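Local atomic coordinates of DotI (Legionella pneumophila, PDB entry 3WZ4), a protein that is of unknown molecular function but belongs to an inner-membrane complex essential for type IV secretion, represented here by its periplasmic domain. Residues A[45-49]-A[131-135]; A[68-74]-A[94-100]. All coordinates share one frame; numbering follows the deposited sequence.

How the interactions relate
Both contacts reach the same antiparallel sheet, with centres about 19 Å apart on opposite sides of the centre of the chain. Interaction 1 lays helix 42-54 against an edge strand, 129-138, through one glutamine and two phenylalanines; it is small and near the surface. Interaction 2, larger and partly buried, pairs neighbouring strands 67-84 and 87-101 of one hairpin, and both of its strands fall in the sequence between the two segments of interaction 1. Their chemistry follows their places. Inside the sheet, backbone groups pair with backbone groups and side chains sort onto two faces, whereas at the edge strand a side-chain amide reaches the backbone and two rings meet edge to face between helix and strand.

Interaction 1: A[45-49]-A[131-135]; sequences WDQFL and ISQFV
The side-chain oxygen of Gln47 takes the shortest bond of this contact: the backbone N of Phe134 donates to Gln47 OE1 over 2.8 Å. At the other end of the same amide, Gln47 NE2 donates to the carbonyl O of Phe134 at 3.0 Å, almost straight, with an N-H...O angle of 170°. One primary amide thus pairs with both the backbone N-H and the C=O of Phe134, and two bonds to one strand position fix its rotation. The acceptor lies in the Gln47 amide plane, yet NE2 sits above the plane of the Phe134 carbonyl. A bend at chi2 (-96°) turns the amide along the strand. Strand 129-138 is the last of the sheet in this chain, and its outer side is where a glutamine, carrying both a donor and an acceptor, can imitate a neighbouring strand. A helix laid against a sheet strand is consistent with the NTF2-like alpha+beta fold to which the family is assigned. A classic beta bulge precedes Phe134, with Ser132 and Gln133 together opposite Leu116 of strand 106-119, while Ser132 OG bonds Glu43 and Thr41. Beside the amide, the edge of the Phe48 ring meets the face of the Phe134 ring. The planes stand at 79°, a T-shaped pair with centroids 5.4 Å apart. Phe134 is buried, touching Val113 and Met115; Phe48 also stacks on Phe40.

Interaction 2: A[68-74]-A[94-100]; sequences VSAVATR and MPILVTY
Backbone hydrogen bonds join Ser69 to Thr99 and Val71 to Leu97, each pair bonded in both directions, as in a regular antiparallel hairpin. The straightest runs from Thr99 N to Ser69 O, 2.9 Å long with an N-H...O angle of 174°. Past the end of strand 68-72 the pairing is carried one step further by Thr73 N, which donates to Pro95 O at 2.9 Å; proline, lacking an N-H, still serves here as an acceptor. In the non-hydrogen-bonded pairs the strands come closer, and CA-H...O contacts such as Ala70 CA to Leu97 O (3.3 Å) fill in between the bonds.

Most apolar contacts gather on the face bearing Val68, Ala70, Val98 and Tyr100. Val68 CG1 stands over one face of the Tyr100 ring in a CH-pi contact, 4.2 Å from the centroid, while Val68 CG2 lies 3.6 Å from Tyr100 CD2. Placing CG1 opposite the backbone N (chi1 -170°) lets it touch Val98 CG1 as well. On the Ser69 and Thr99 face, Val71 CG2 lies alongside Leu97 CB. Farther along, the SE atom of selenomethionine Met94 meets Ala72 CB at 3.8 Å, its side chain running on to helix 7-21. Pro95 CG lies against Arg74 CB at 3.6 Å.

Water-mediated contacts add to the pairing. One water bridges Ser69 OG and Thr99 O, the latter at 2.8 Å; a second bonds Thr73 OG1 and, weakly, Ile96 O. Thr99 OG1 itself bonds Gln108 of the next strand.

The two faces therefore differ in kind: that of Val68, Val98 and Tyr100 is apolar, met by Val61 of helix 57-63 at the Val68 and Tyr100 end and by Phe22 at Ala70 and Val98, whereas that of Ser69 and Thr99 is mixed, combining hydroxyls and water with Val71 and Leu97.

Interaction 1: A[45-49]-A[131-135]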
loop_
_atom_site.group_PDB
_atom_site.type_symbol
_atom_site.label_atom_id
_atom_site.label_comp_id
_atom_site.label_asym_id
_atom_site.label_seq_id
_atom_site.Cartn_x
_atom_site.Cartn_y
_atom_site.Cartn_z
ATOM N N TRP A 45 -2.172 -0.151 10.259
ATOM C CA TRP A 45 -0.728 -0.067 10.449
ATOM C C TRP A 45 -0.188 -1.331 11.113
ATOM O O TRP A 45 0.880 -1.822 10.754
ATOM C CB TRP A 45 -0.378 1.175 11.274
ATOM C CG TRP A 45 1.095 1.406 11.468
ATOM C CD1 TRP A 45 1.763 1.484 12.658
ATOM C CD2 TRP A 45 2.080 1.595 10.444
ATOM N NE1 TRP A 45 3.101 1.709 12.437
ATOM C CE2 TRP A 45 3.322 1.779 11.087
ATOM C CE3 TRP A 45 2.034 1.623 9.047
ATOM C CZ2 TRP A 45 4.504 1.991 10.380
ATOM C CZ3 TRP A 45 3.208 1.832 8.348
ATOM C CH2 TRP A 45 4.427 2.014 9.016
ATOM N N ASP A 46 -0.937 -1.862 12.075
ATOM C CA ASP A 46 -0.552 -3.106 12.735
ATOM C C ASP A 46 -0.520 -4.271 11.747
ATOM O O ASP A 46 0.420 -5.065 11.740
ATOM C CB ASP A 46 -1.507 -3.426 13.886
ATOM C CG ASP A 46 -1.336 -2.485 15.063
ATOM O OD1 ASP A 46 -0.267 -1.845 15.169
ATOM O OD2 ASP A 46 -2.266 -2.393 15.891
ATOM N N GLN A 47 -1.553 -4.366 10.917
ATOM C CA GLN A 47 -1.657 -5.442 9.940
ATOM C C GLN A 47 -0.584 -5.312 8.863
ATOM O O GLN A 47 0.016 -6.302 8.444
ATOM C CB GLN A 47 -3.055 -5.462 9.318
ATOM C CG GLN A 47 -3.299 -6.601 8.340
ATOM C CD GLN A 47 -3.066 -6.194 6.899
ATOM O OE1 GLN A 47 -3.257 -5.034 6.529
ATOM N NE2 GLN A 47 -2.646 -7.147 6.078
ATOM N N PHE A 48 -0.342 -4.084 8.418
ATOM C CA PHE A 48 0.679 -3.832 7.409
ATOM C C PHE A 48 2.064 -4.185 7.938
ATOM O O PHE A 48 2.866 -4.799 7.234
ATOM C CB PHE A 48 0.636 -2.370 6.957
ATOM C CG PHE A 48 1.690 -2.010 5.948
ATOM C CD1 PHE A 48 1.567 -2.403 4.627
ATOM C CD2 PHE A 48 2.798 -1.267 6.320
ATOM C CE1 PHE A 48 2.534 -2.066 3.695
ATOM C CE2 PHE A 48 3.767 -0.930 5.394
ATOM C CZ PHE A 48 3.634 -1.330 4.079
ATOM N N LEU A 49 2.345 -3.798 9.180
ATOM C CA LEU A 49 3.614 -4.148 9.812
ATOM C C LEU A 49 3.756 -5.659 9.968
ATOM O O LEU A 49 4.831 -6.214 9.748
ATOM C CB LEU A 49 3.752 -3.466 11.176
ATOM C CG LEU A 49 4.103 -1.975 11.156
ATOM C CD1 LEU A 49 4.144 -1.415 12.565
ATOM C CD2 LEU A 49 5.430 -1.751 10.451
ATOM N N ILE A 131 -5.968 3.288 5.341
ATOM C CA ILE A 131 -6.052 1.875 4.991
ATOM C C ILE A 131 -6.163 1.009 6.240
ATOM O O ILE A 131 -5.328 1.102 7.142
ATOM C CB ILE A 131 -4.825 1.437 4.176
ATOM C CG1 ILE A 131 -4.787 2.184 2.838
ATOM C CG2 ILE A 131 -4.832 -0.071 3.961
ATOM C CD1 ILE A 131 -3.476 2.038 2.094
ATOM N N SER A 132 -7.200 0.175 6.292
ATOM C CA SER A 132 -7.403 -0.743 7.411
ATOM C C SER A 132 -6.874 -2.142 7.098
ATOM O O SER A 132 -6.516 -2.897 8.000
ATOM C CB SER A 132 -8.883 -0.818 7.793
ATOM O OG SER A 132 -9.280 0.344 8.503
ATOM N N GLN A 133 -6.830 -2.485 5.817
ATOM C CA GLN A 133 -6.286 -3.770 5.404
ATOM C C GLN A 133 -5.547 -3.639 4.086
ATOM O O GLN A 133 -6.035 -3.016 3.145
ATOM C CB GLN A 133 -7.382 -4.832 5.292
ATOM C CG GLN A 133 -6.836 -6.228 5.030
ATOM C CD GLN A 133 -7.921 -7.282 4.939
ATOM O OE1 GLN A 133 -8.898 -7.122 4.209
ATOM N NE2 GLN A 133 -7.752 -8.372 5.681
ATOM N N PHE A 134 -4.362 -4.236 4.034
ATOM C CA PHE A 134 -3.509 -4.184 2.861
ATOM C C PHE A 134 -3.152 -5.615 2.470
ATOM O O PHE A 134 -2.395 -6.287 3.169
ATOM C CB PHE A 134 -2.244 -3.389 3.185
ATOM C CG PHE A 134 -1.465 -2.959 1.975
ATOM C CD1 PHE A 134 -0.549 -3.814 1.381
ATOM C CD2 PHE A 134 -1.635 -1.691 1.440
ATOM C CE1 PHE A 134 0.177 -3.414 0.275
ATOM C CE2 PHE A 134 -0.911 -1.287 0.332
ATOM C CZ PHE A 134 -0.005 -2.148 -0.250
ATOM N N VAL A 135 -3.709 -6.086 1.362
ATOM C CA VAL A 135 -3.480 -7.461 0.936
ATOM C C VAL A 135 -2.820 -7.533 -0.435
ATOM O O VAL A 135 -3.270 -6.896 -1.389
ATOM C CB VAL A 135 -4.782 -8.275 0.930
ATOM C CG1 VAL A 135 -4.539 -9.662 0.360
ATOM C CG2 VAL A 135 -5.358 -8.362 2.340
#

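Interaction 2: A[68-74]-A[94-100]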
loop_
_atom_site.group_PDB
_atom_site.type_symbol
_atom_site.label_atom_id
_atom_site.label_comp_id
_atom_site.label_asym_id
_atom_site.label_seq_id
_atom_site.Cartn_x
_atom_site.Cartn_y
_atom_site.Cartn_z
ATOM N N VAL A 68 13.603 -1.239 -4.856
ATOM C CA VAL A 68 12.261 -1.673 -5.217
ATOM C C VAL A 68 11.439 -0.532 -5.804
ATOM O O VAL A 68 11.420 0.575 -5.268
ATOM C CB VAL A 68 11.518 -2.263 -4.007
ATOM C CG1 VAL A 68 10.229 -2.931 -4.458
ATOM C CG2 VAL A 68 12.407 -3.258 -3.283
ATOM N N SER A 69 10.765 -0.812 -6.915
ATOM C CA SER A 69 9.881 0.156 -7.548
ATOM C C SER A 69 8.643 -0.555 -8.070
ATOM O O SER A 69 8.588 -1.785 -8.083
ATOM C CB SER A 69 10.598 0.879 -8.691
ATOM O OG SER A 69 10.932 -0.021 -9.734
ATOM N N ALA A 70 7.651 0.216 -8.495
ATOM C CA ALA A 70 6.418 -0.362 -9.017
ATOM C C ALA A 70 5.627 0.626 -9.862
ATOM O O ALA A 70 5.738 1.839 -9.693
ATOM C CB ALA A 70 5.556 -0.894 -7.879
ATOM N N VAL A 71 4.826 0.092 -10.776
ATOM C CA VAL A 71 3.939 0.908 -11.592
ATOM C C VAL A 71 2.582 0.230 -11.677
ATOM O O VAL A 71 2.494 -0.999 -11.628
ATOM C CB VAL A 71 4.493 1.107 -13.018
ATOM C CG1 VAL A 71 5.824 1.849 -12.980
ATOM C CG2 VAL A 71 4.640 -0.234 -13.722
ATOM N N ALA A 72 1.527 1.029 -11.794
ATOM C CA ALA A 72 0.179 0.488 -11.924
ATOM C C ALA A 72 0.000 -0.188 -13.280
ATOM O O ALA A 72 0.304 0.397 -14.318
ATOM C CB ALA A 72 -0.856 1.585 -11.736
ATOM N N THR A 73 -0.485 -1.425 -13.259
ATOM C CA THR A 73 -0.712 -2.190 -14.482
ATOM C C THR A 73 -2.047 -1.826 -15.121
ATOM O O THR A 73 -2.155 -1.714 -16.342
ATOM C CB THR A 73 -0.666 -3.705 -14.208
ATOM O OG1 THR A 73 0.699 -4.141 -14.206
ATOM C CG2 THR A 73 -1.432 -4.471 -15.277
ATOM N N ARG A 74 -3.062 -1.645 -14.283
ATOM C CA ARG A 74 -4.367 -1.179 -14.730
ATOM C C ARG A 74 -4.936 -0.199 -13.711
ATOM O O ARG A 74 -4.404 -0.062 -12.609
ATOM C CB ARG A 74 -5.320 -2.358 -14.950
ATOM C CG ARG A 74 -5.123 -3.046 -16.292
ATOM C CD ARG A 74 -5.467 -4.528 -16.251
ATOM N NE ARG A 74 -6.900 -4.798 -16.363
ATOM C CZ ARG A 74 -7.630 -4.533 -17.442
ATOM N NH1 ARG A 74 -7.071 -3.965 -18.501
ATOM N NH2 ARG A 74 -8.925 -4.824 -17.461
HETATM N N MSE A 94 -6.109 -3.006 -7.254
HETATM C CA MSE A 94 -5.274 -2.532 -8.351
HETATM C C MSE A 94 -4.118 -3.490 -8.604
HETATM O O MSE A 94 -3.423 -3.888 -7.671
HETATM C CB MSE A 94 -4.730 -1.130 -8.056
HETATM C CG MSE A 94 -4.141 -0.427 -9.276
HETATM SE SE MSE A 94 -3.421 1.348 -8.891
HETATM C CE MSE A 94 -1.850 0.803 -7.870
ATOM N N PRO A 95 -3.918 -3.873 -9.872
ATOM C CA PRO A 95 -2.781 -4.711 -10.260
ATOM C C PRO A 95 -1.533 -3.861 -10.485
ATOM O O PRO A 95 -1.634 -2.737 -10.975
ATOM C CB PRO A 95 -3.247 -5.319 -11.583
ATOM C CG PRO A 95 -4.110 -4.256 -12.178
ATOM C CD PRO A 95 -4.794 -3.566 -11.016
ATOM N N ILE A 96 -0.370 -4.391 -10.131
ATOM C CA ILE A 96 0.873 -3.644 -10.276
ATOM C C ILE A 96 2.004 -4.524 -10.791
ATOM O O ILE A 96 1.948 -5.750 -10.690
ATOM C CB ILE A 96 1.319 -3.017 -8.931
ATOM C CG1 ILE A 96 1.620 -4.111 -7.904
ATOM C CG2 ILE A 96 0.264 -2.062 -8.404
ATOM C CD1 ILE A 96 2.056 -3.580 -6.551
ATOM N N LEU A 97 3.027 -3.885 -11.346
ATOM C CA LEU A 97 4.249 -4.580 -11.727
ATOM C C LEU A 97 5.390 -4.128 -10.823
ATOM O O LEU A 97 5.844 -2.990 -10.910
ATOM C CB LEU A 97 4.600 -4.304 -13.189
ATOM C CG LEU A 97 5.864 -5.010 -13.690
ATOM C CD1 LEU A 97 5.684 -6.522 -13.634
ATOM C CD2 LEU A 97 6.229 -4.552 -15.099
ATOM N N VAL A 98 5.848 -5.020 -9.952
ATOM C CA VAL A 98 6.908 -4.686 -9.011
ATOM C C VAL A 98 8.267 -5.097 -9.567
ATOM O O VAL A 98 8.405 -6.166 -10.161
ATOM C CB VAL A 98 6.684 -5.362 -7.642
ATOM C CG1 VAL A 98 7.751 -4.932 -6.654
ATOM C CG2 VAL A 98 5.298 -5.029 -7.103
ATOM N N THR A 99 9.265 -4.238 -9.375
ATOM C CA THR A 99 10.618 -4.505 -9.851
ATOM C C THR A 99 11.645 -4.465 -8.717
ATOM O O THR A 99 11.795 -3.452 -8.037
ATOM C CB THR A 99 11.034 -3.500 -10.941
ATOM O OG1 THR A 99 10.155 -3.623 -12.065
ATOM C CG2 THR A 99 12.463 -3.755 -11.392
ATOM N N TYR A 100 12.339 -5.583 -8.518
ATOM C CA TYR A 100 13.461 -5.660 -7.590
ATOM C C TYR A 100 14.746 -5.749 -8.404
ATOM O O TYR A 100 14.926 -6.695 -9.170
ATOM C CB TYR A 100 13.340 -6.905 -6.713
ATOM C CG TYR A 100 12.099 -6.962 -5.851
ATOM C CD1 TYR A 100 10.886 -7.393 -6.373
ATOM C CD2 TYR A 100 12.145 -6.604 -4.508
ATOM C CE1 TYR A 100 9.749 -7.456 -5.586
ATOM C CE2 TYR A 100 11.012 -6.664 -3.712
ATOM C CZ TYR A 100 9.817 -7.090 -4.258
ATOM O OH TYR A 100 8.688 -7.153 -3.475
HETATM O O HOH W 1 13.292 -1.343 -9.080
HETATM O O HOH W 2 0.301 -6.432 -13.037
#